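Local coordinates for ferrichrome ABC transporter substrate-binding protein (Staphylococcus pseudintermedius, PDB 5FLY) that probably captures ferric hydroxamate siderophores such as ferrichrome outside the cell and hands them to an ABC importer for iron uptake, at residues Ala32-Gly37 / Trp258-Tyr263; Ser56-Lys61 / Ser254-Tyr259. One frame throughout, in Å; residues are numbered along the deposited sequence.

Interaction 1: Ala32-Gly37 / Trp258-Tyr263; sequences APTYAG and WYNDPY. With 7PG (2,5,8,11,14,17,20,23-octaoxapentacosan-25-ol), chain P.
Y259 lies against P33 and T34 beside the bound 7PG, and its side chain gives the clearest path through the contact. CB leaves the backbone with CG anti to the carbonyl carbon (chi1 -65°), which sends the ring out toward the 32-37 loop. CD1 is 4.0 Å from C15, the end of the modelled polyether 7PG. One bond farther, CE1 reaches CB of P33 at 3.7 Å and comes close to the backbone N of T34; these neighbours approach the ring obliquely. At the tip, OH of Y259 lies 3.5 Å from P33 CB and nearly as close to CG, so the phenol end rests on proline carbons.

No direct hydrogen bond joins the segments; two waters do the polar work. Water 2 donates to the carbonyl O of T34 and accepts from N260 N, 2.9 Å away. Water 1 accepts from G37 N and reaches the carbonyl O of P33 and, weakly, OD1 of D261. CA of G37 packs 3.7 Å from CB of D261, and the carbonyl O of G37 meets the edge of the Y263 ring near the ring plane, 3.3 Å from CE2. D261 is the N-cap of the helix starting at P262: OD2 takes a weak bond from Y263 N, while OD1 is also bonded to T264. Beside the ligand, T34 OG1 is hydrogen-bonded to Y88 OH, and the N260 amide uses OD1 toward Q116 NE2 and ND2 toward E180 OE2.

The contact thus sets the turn between strand 28-30 of the five-stranded parallel sheet and helix 36-41 against the start of helix 262-278, with helix 113-124 packing on T34, Y35 and P262, and helix 57-62 touching Y259, D261 and Y263.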
loop_
_atom_site.group_PDB
_atom_site.type_symbol
_atom_site.label_atom_id
_atom_site.label_comp_id
_atom_site.label_asym_id
_atom_site.label_seq_id
_atom_site.Cartn_x
_atom_site.Cartn_y
_atom_site.Cartn_z
ATOM N N ALA A 32 -9.819 -6.549 -5.042
ATOM C CA ALA A 32 -8.468 -6.015 -4.953
ATOM C C ALA A 32 -8.231 -5.468 -3.531
ATOM O O ALA A 32 -8.790 -4.428 -3.163
ATOM C CB ALA A 32 -8.258 -4.932 -5.990
ATOM N N PRO A 33 -7.406 -6.158 -2.725
ATOM C CA PRO A 33 -7.295 -5.747 -1.320
ATOM C C PRO A 33 -6.718 -4.348 -1.115
ATOM O O PRO A 33 -6.957 -3.753 -0.070
ATOM C CB PRO A 33 -6.374 -6.810 -0.713
ATOM C CG PRO A 33 -5.669 -7.450 -1.865
ATOM C CD PRO A 33 -6.648 -7.390 -3.000
ATOM N N THR A 34 -5.967 -3.846 -2.088
ATOM C CA THR A 34 -5.472 -2.479 -2.039
ATOM C C THR A 34 -6.565 -1.464 -1.715
ATOM O O THR A 34 -6.303 -0.509 -0.985
ATOM C CB THR A 34 -4.799 -2.117 -3.380
ATOM O OG1 THR A 34 -3.654 -2.974 -3.548
ATOM C CG2 THR A 34 -4.382 -0.661 -3.425
ATOM N N TYR A 35 -7.773 -1.682 -2.231
ATOM C CA TYR A 35 -8.862 -0.705 -2.123
ATOM C C TYR A 35 -9.827 -1.010 -0.972
ATOM O O TYR A 35 -10.725 -0.220 -0.688
ATOM C CB TYR A 35 -9.618 -0.624 -3.468
ATOM C CG TYR A 35 -8.636 -0.363 -4.575
ATOM C CD1 TYR A 35 -8.094 0.908 -4.770
ATOM C CD2 TYR A 35 -8.180 -1.399 -5.378
ATOM C CE1 TYR A 35 -7.144 1.142 -5.732
ATOM C CE2 TYR A 35 -7.244 -1.181 -6.344
ATOM C CZ TYR A 35 -6.715 0.098 -6.516
ATOM O OH TYR A 35 -5.764 0.340 -7.469
ATOM N N ALA A 36 -9.625 -2.130 -0.291
ATOM C CA ALA A 36 -10.557 -2.553 0.749
ATOM C C ALA A 36 -10.547 -1.641 1.960
ATOM O O ALA A 36 -11.620 -1.227 2.419
ATOM C CB ALA A 36 -10.255 -3.990 1.159
ATOM N N GLY A 37 -9.365 -1.320 2.487
ATOM C CA GLY A 37 -9.285 -0.491 3.679
ATOM C C GLY A 37 -9.885 0.881 3.455
ATOM O O GLY A 37 -10.568 1.424 4.328
ATOM N N TRP A 258 2.114 -4.096 4.198
ATOM C CA TRP A 258 1.904 -4.253 2.755
ATOM C C TRP A 258 1.036 -3.162 2.138
ATOM O O TRP A 258 1.284 -2.746 1.008
ATOM C CB TRP A 258 1.258 -5.593 2.423
ATOM C CG TRP A 258 2.177 -6.761 2.489
ATOM C CD1 TRP A 258 3.496 -6.792 2.136
ATOM C CD2 TRP A 258 1.848 -8.067 2.964
ATOM N NE1 TRP A 258 4.009 -8.050 2.361
ATOM C CE2 TRP A 258 3.015 -8.849 2.870
ATOM C CE3 TRP A 258 0.671 -8.656 3.461
ATOM C CZ2 TRP A 258 3.044 -10.187 3.252
ATOM C CZ3 TRP A 258 0.709 -9.995 3.844
ATOM C CH2 TRP A 258 1.885 -10.738 3.736
ATOM N N TYR A 259 -0.002 -2.735 2.851
ATOM C CA TYR A 259 -1.045 -1.894 2.249
ATOM C C TYR A 259 -0.812 -0.383 2.456
ATOM O O TYR A 259 0.098 0.021 3.182
ATOM C CB TYR A 259 -2.416 -2.350 2.789
ATOM C CG TYR A 259 -2.701 -3.761 2.315
ATOM C CD1 TYR A 259 -3.057 -3.990 0.998
ATOM C CD2 TYR A 259 -2.543 -4.857 3.151
ATOM C CE1 TYR A 259 -3.285 -5.267 0.523
ATOM C CE2 TYR A 259 -2.762 -6.153 2.678
ATOM C CZ TYR A 259 -3.127 -6.340 1.363
ATOM O OH TYR A 259 -3.349 -7.607 0.870
ATOM N N ASN A 260 -1.612 0.448 1.783
ATOM C CA ASN A 260 -1.477 1.899 1.894
ATOM C C ASN A 260 -2.828 2.598 2.044
ATOM O O ASN A 260 -2.974 3.762 1.705
ATOM C CB ASN A 260 -0.691 2.479 0.692
ATOM C CG ASN A 260 -1.346 2.212 -0.670
ATOM O OD1 ASN A 260 -2.486 1.769 -0.773
ATOM N ND2 ASN A 260 -0.600 2.500 -1.733
ATOM N N ASP A 261 -3.804 1.853 2.555
ATOM C CA ASP A 261 -5.107 2.402 2.939
ATOM C C ASP A 261 -5.007 3.239 4.231
ATOM O O ASP A 261 -4.038 3.127 4.985
ATOM C CB ASP A 261 -6.072 1.255 3.155
ATOM C CG ASP A 261 -5.635 0.393 4.302
ATOM O OD1 ASP A 261 -4.782 -0.496 4.075
ATOM O OD2 ASP A 261 -6.079 0.664 5.453
ATOM N N PRO A 262 -6.038 4.043 4.535
ATOM C CA PRO A 262 -5.967 4.887 5.744
ATOM C C PRO A 262 -5.742 4.131 7.063
ATOM O O PRO A 262 -5.092 4.702 7.944
ATOM C CB PRO A 262 -7.326 5.603 5.749
ATOM C CG PRO A 262 -7.717 5.645 4.266
ATOM C CD PRO A 262 -7.211 4.353 3.698
ATOM N N TYR A 263 -6.281 2.922 7.241
ATOM C CA TYR A 263 -6.053 2.188 8.491
ATOM C C TYR A 263 -4.577 1.828 8.593
ATOM O O TYR A 263 -3.934 2.071 9.602
ATOM C CB TYR A 263 -6.899 0.915 8.575
ATOM C CG TYR A 263 -8.384 1.137 8.681
ATOM C CD1 TYR A 263 -8.975 1.457 9.900
ATOM C CD2 TYR A 263 -9.206 0.985 7.567
ATOM C CE1 TYR A 263 -10.342 1.647 9.997
ATOM C CE2 TYR A 263 -10.569 1.160 7.652
ATOM C CZ TYR A 263 -11.136 1.498 8.869
ATOM O OH TYR A 263 -12.503 1.683 8.972
HETATM C C2 7PG P . 0.568 -8.620 -0.968
HETATM O O1 7PG P . 1.421 -9.520 -0.315
HETATM C C3 7PG P . 2.771 -9.338 -0.634
HETATM C C4 7PG P . 3.209 -10.376 -1.663
HETATM O O2 7PG P . 4.608 -10.458 -1.729
HETATM C C5 7PG P . 5.256 -9.239 -1.942
HETATM C C6 7PG P . 6.481 -9.404 -2.836
HETATM O O3 7PG P . 6.630 -8.262 -3.638
HETATM C C7 7PG P . 5.907 -8.247 -4.837
HETATM C C8 7PG P . 5.924 -6.829 -5.414
HETATM O O4 7PG P . 5.106 -6.691 -6.550
HETATM C C9 7PG P . 3.763 -7.001 -6.340
HETATM C C10 7PG P . 2.808 -6.252 -7.272
HETATM O O5 7PG P . 1.616 -6.062 -6.552
HETATM C C11 7PG P . 0.683 -5.145 -7.057
HETATM C C12 7PG P . -0.223 -4.673 -5.915
HETATM O O6 7PG P . -0.097 -3.285 -5.729
HETATM C C13 7PG P . 0.744 -2.844 -4.698
HETATM C C14 7PG P . 0.129 -3.171 -3.341
HETATM O O7 7PG P . 0.296 -2.067 -2.499
HETATM C C15 7PG P . -0.688 -1.918 -1.510
HETATM O O HOH W 1 -6.594 -1.886 2.033
HETATM O O HOH W 2 -3.770 -0.475 0.144
#

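Interaction 2: Ser56-Lys61 / Ser254-Tyr259; sequences SPVLAK and SSVYWY. With 7PG (2,5,8,11,14,17,20,23-octaoxapentacosan-25-ol), chain P.
L59 and Y259 meet in a CH-pi contact, part of the join between the two lobes of a class III solute-binding protein: helix 57-62 follows strand 46-50 of one sheet, and the short helix 254-257 follows strand 249-253 of the other. CD1 of L59 stands over one face of the phenol ring, 3.9 Å from its centroid and 21° off the normal, offset toward the CD2-CE2 side. CB of W258 covers the opposite face, so the ring is held between aliphatic groups.

Next to it, CB of S56 approaches Y259 CE2 obliquely and lies 3.4 Å from the carbonyl O of S255. CA of S56 makes a bent CA-H...O contact with that same oxygen. P57 and V58 then pack on V256, each crossing it at about a right angle. CG of P57 touches CG2 of V256 at 3.8 Å, and CG2 of V58 touches CG1 of the same valine; the two methyls of one residue are thereby shared between neighbours on the helix. CD of P57 also lies against OG of S255, whose hydroxyl is bonded to D253.

Behind these contacts stands the N-cap of helix 57-62. With OG of S56 anti to the backbone N (chi1 161°), the hydroxyl turns back over the first turn and accepts a nearly straight bond from L59 N (174°) and a weak, bent one from V58 N. This fixes the turn that presents V58 and L59 to the other segment. Toward the ligand, the W258 ring has 7PG O1 over its centre on one face and S254 O near the rim on the other, while its NE1 bonds to E162. Water 3 closes the join: it sits 2.7 Å from OG of S56 and donates to the carbonyl O of V256.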
loop_
_atom_site.group_PDB
_atom_site.type_symbol
_atom_site.label_atom_id
_atom_site.label_comp_id
_atom_site.label_asym_id
_atom_site.label_seq_id
_atom_site.Cartn_x
_atom_site.Cartn_y
_atom_site.Cartn_z
ATOM N N SER A 56 -3.543 -9.481 6.674
ATOM C CA SER A 56 -3.110 -8.261 7.368
ATOM C C SER A 56 -3.797 -8.123 8.724
ATOM O O SER A 56 -5.028 -8.117 8.792
ATOM C CB SER A 56 -3.411 -7.014 6.540
ATOM O OG SER A 56 -3.397 -5.864 7.382
ATOM N N PRO A 57 -3.011 -8.001 9.813
ATOM C CA PRO A 57 -3.662 -7.862 11.119
ATOM C C PRO A 57 -4.523 -6.612 11.177
ATOM O O PRO A 57 -5.536 -6.594 11.876
ATOM C CB PRO A 57 -2.485 -7.771 12.097
ATOM C CG PRO A 57 -1.337 -8.405 11.369
ATOM C CD PRO A 57 -1.543 -8.086 9.931
ATOM N N VAL A 58 -4.124 -5.593 10.423
ATOM C CA VAL A 58 -4.836 -4.325 10.399
ATOM C C VAL A 58 -6.192 -4.491 9.731
ATOM O O VAL A 58 -7.220 -4.138 10.302
ATOM C CB VAL A 58 -4.035 -3.243 9.648
ATOM C CG1 VAL A 58 -4.824 -1.925 9.582
ATOM C CG2 VAL A 58 -2.664 -3.034 10.317
ATOM N N LEU A 59 -6.192 -5.006 8.508
ATOM C CA LEU A 59 -7.441 -5.139 7.767
ATOM C C LEU A 59 -8.330 -6.265 8.306
ATOM O O LEU A 59 -9.543 -6.153 8.243
ATOM C CB LEU A 59 -7.162 -5.365 6.280
ATOM C CG LEU A 59 -6.325 -4.279 5.601
ATOM C CD1 LEU A 59 -6.063 -4.651 4.146
ATOM C CD2 LEU A 59 -6.988 -2.913 5.691
ATOM N N ALA A 60 -7.744 -7.334 8.847
ATOM C CA ALA A 60 -8.544 -8.472 9.300
ATOM C C ALA A 60 -9.574 -8.045 10.338
ATOM O O ALA A 60 -10.721 -8.482 10.296
ATOM C CB ALA A 60 -7.641 -9.585 9.867
ATOM N N LYS A 61 -9.179 -7.176 11.260
ATOM C CA LYS A 61 -10.099 -6.771 12.319
ATOM C C LYS A 61 -11.216 -5.869 11.778
ATOM O O LYS A 61 -12.261 -5.752 12.399
ATOM C CB LYS A 61 -9.351 -6.070 13.454
ATOM C CG LYS A 61 -8.547 -4.902 13.021
ATOM C CD LYS A 61 -7.983 -4.127 14.206
ATOM C CE LYS A 61 -7.052 -3.012 13.714
ATOM N NZ LYS A 61 -7.599 -2.277 12.513
ATOM N N SER A 254 5.896 -7.269 7.796
ATOM C CA SER A 254 5.437 -7.079 6.429
ATOM C C SER A 254 3.920 -7.225 6.289
ATOM O O SER A 254 3.328 -6.511 5.489
ATOM C CB SER A 254 6.156 -8.043 5.479
ATOM O OG SER A 254 6.026 -9.375 5.897
ATOM N N SER A 255 3.284 -8.099 7.072
ATOM C CA SER A 255 1.843 -8.327 6.923
ATOM C C SER A 255 1.061 -7.087 7.340
ATOM O O SER A 255 -0.045 -6.870 6.857
ATOM C CB SER A 255 1.387 -9.542 7.728
ATOM O OG SER A 255 1.401 -9.307 9.123
ATOM N N VAL A 256 1.640 -6.289 8.237
ATOM C CA VAL A 256 1.038 -5.025 8.635
ATOM C C VAL A 256 1.305 -3.959 7.579
ATOM O O VAL A 256 0.446 -3.127 7.289
ATOM C CB VAL A 256 1.590 -4.555 10.002
ATOM C CG1 VAL A 256 1.224 -3.093 10.285
ATOM C CG2 VAL A 256 1.066 -5.449 11.109
ATOM N N TYR A 257 2.502 -3.992 7.003
ATOM C CA TYR A 257 3.005 -2.897 6.160
ATOM C C TYR A 257 2.683 -2.988 4.661
ATOM O O TYR A 257 2.970 -2.048 3.921
ATOM C CB TYR A 257 4.525 -2.801 6.328
ATOM C CG TYR A 257 4.970 -1.925 7.471
ATOM C CD1 TYR A 257 4.779 -2.309 8.797
ATOM C CD2 TYR A 257 5.575 -0.706 7.228
ATOM C CE1 TYR A 257 5.179 -1.498 9.838
ATOM C CE2 TYR A 257 5.974 0.113 8.261
ATOM C CZ TYR A 257 5.774 -0.298 9.567
ATOM O OH TYR A 257 6.175 0.502 10.602
ATOM N N TRP A 258 2.114 -4.096 4.198
ATOM C CA TRP A 258 1.904 -4.253 2.755
ATOM C C TRP A 258 1.036 -3.162 2.138
ATOM O O TRP A 258 1.284 -2.746 1.008
ATOM C CB TRP A 258 1.258 -5.593 2.423
ATOM C CG TRP A 258 2.177 -6.761 2.489
ATOM C CD1 TRP A 258 3.496 -6.792 2.136
ATOM C CD2 TRP A 258 1.848 -8.067 2.964
ATOM N NE1 TRP A 258 4.009 -8.050 2.361
ATOM C CE2 TRP A 258 3.015 -8.849 2.870
ATOM C CE3 TRP A 258 0.671 -8.656 3.461
ATOM C CZ2 TRP A 258 3.044 -10.187 3.252
ATOM C CZ3 TRP A 258 0.709 -9.995 3.844
ATOM C CH2 TRP A 258 1.885 -10.738 3.736
ATOM N N TYR A 259 -0.002 -2.735 2.851
ATOM C CA TYR A 259 -1.045 -1.894 2.249
ATOM C C TYR A 259 -0.812 -0.383 2.456
ATOM O O TYR A 259 0.098 0.021 3.182
ATOM C CB TYR A 259 -2.416 -2.350 2.789
ATOM C CG TYR A 259 -2.701 -3.761 2.315
ATOM C CD1 TYR A 259 -3.057 -3.990 0.998
ATOM C CD2 TYR A 259 -2.543 -4.857 3.151
ATOM C CE1 TYR A 259 -3.285 -5.267 0.523
ATOM C CE2 TYR A 259 -2.762 -6.153 2.678
ATOM C CZ TYR A 259 -3.127 -6.340 1.363
ATOM O OH TYR A 259 -3.349 -7.607 0.870
HETATM C C2 7PG P . 0.568 -8.620 -0.968
HETATM O O1 7PG P . 1.421 -9.520 -0.315
HETATM C C3 7PG P . 2.771 -9.338 -0.634
HETATM C C4 7PG P . 3.209 -10.376 -1.663
HETATM O O2 7PG P . 4.608 -10.458 -1.729
HETATM C C5 7PG P . 5.256 -9.239 -1.942
HETATM C C6 7PG P . 6.481 -9.404 -2.836
HETATM O O3 7PG P . 6.630 -8.262 -3.638
HETATM C C7 7PG P . 5.907 -8.247 -4.837
HETATM C C8 7PG P . 5.924 -6.829 -5.414
HETATM O O4 7PG P . 5.106 -6.691 -6.550
HETATM C C9 7PG P . 3.763 -7.001 -6.340
HETATM C C10 7PG P . 2.808 -6.252 -7.272
HETATM O O5 7PG P . 1.616 -6.062 -6.552
HETATM C C11 7PG P . 0.683 -5.145 -7.057
HETATM C C12 7PG P . -0.223 -4.673 -5.915
HETATM O O6 7PG P . -0.097 -3.285 -5.729
HETATM C C13 7PG P . 0.744 -2.844 -4.698
HETATM C C14 7PG P . 0.129 -3.171 -3.341
HETATM O O7 7PG P . 0.296 -2.067 -2.499
HETATM C C15 7PG P . -0.688 -1.918 -1.510
HETATM O O HOH W 3 -2.155 -3.589 6.550
#

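Interactions 1 and 2 share W258 and Y259, of which Y259 touches both partner segments, and their centres are about 9 Å apart. One tyrosine thus brings the 32-37 turn and the start of helix 57-62 against the same 254-263 segment. The two contacts also touch directly: CD2 of L59 lies 3.6 Å from OD1 of D261 and 3.9 Å from CA of G37, and CG1 of V58 packs 3.7 Å from CB of Y263. Both border 7PG, whose C15 is 3.3 Å from the carbonyl O of W258; this polyether probably occupies the ferrichrome cleft.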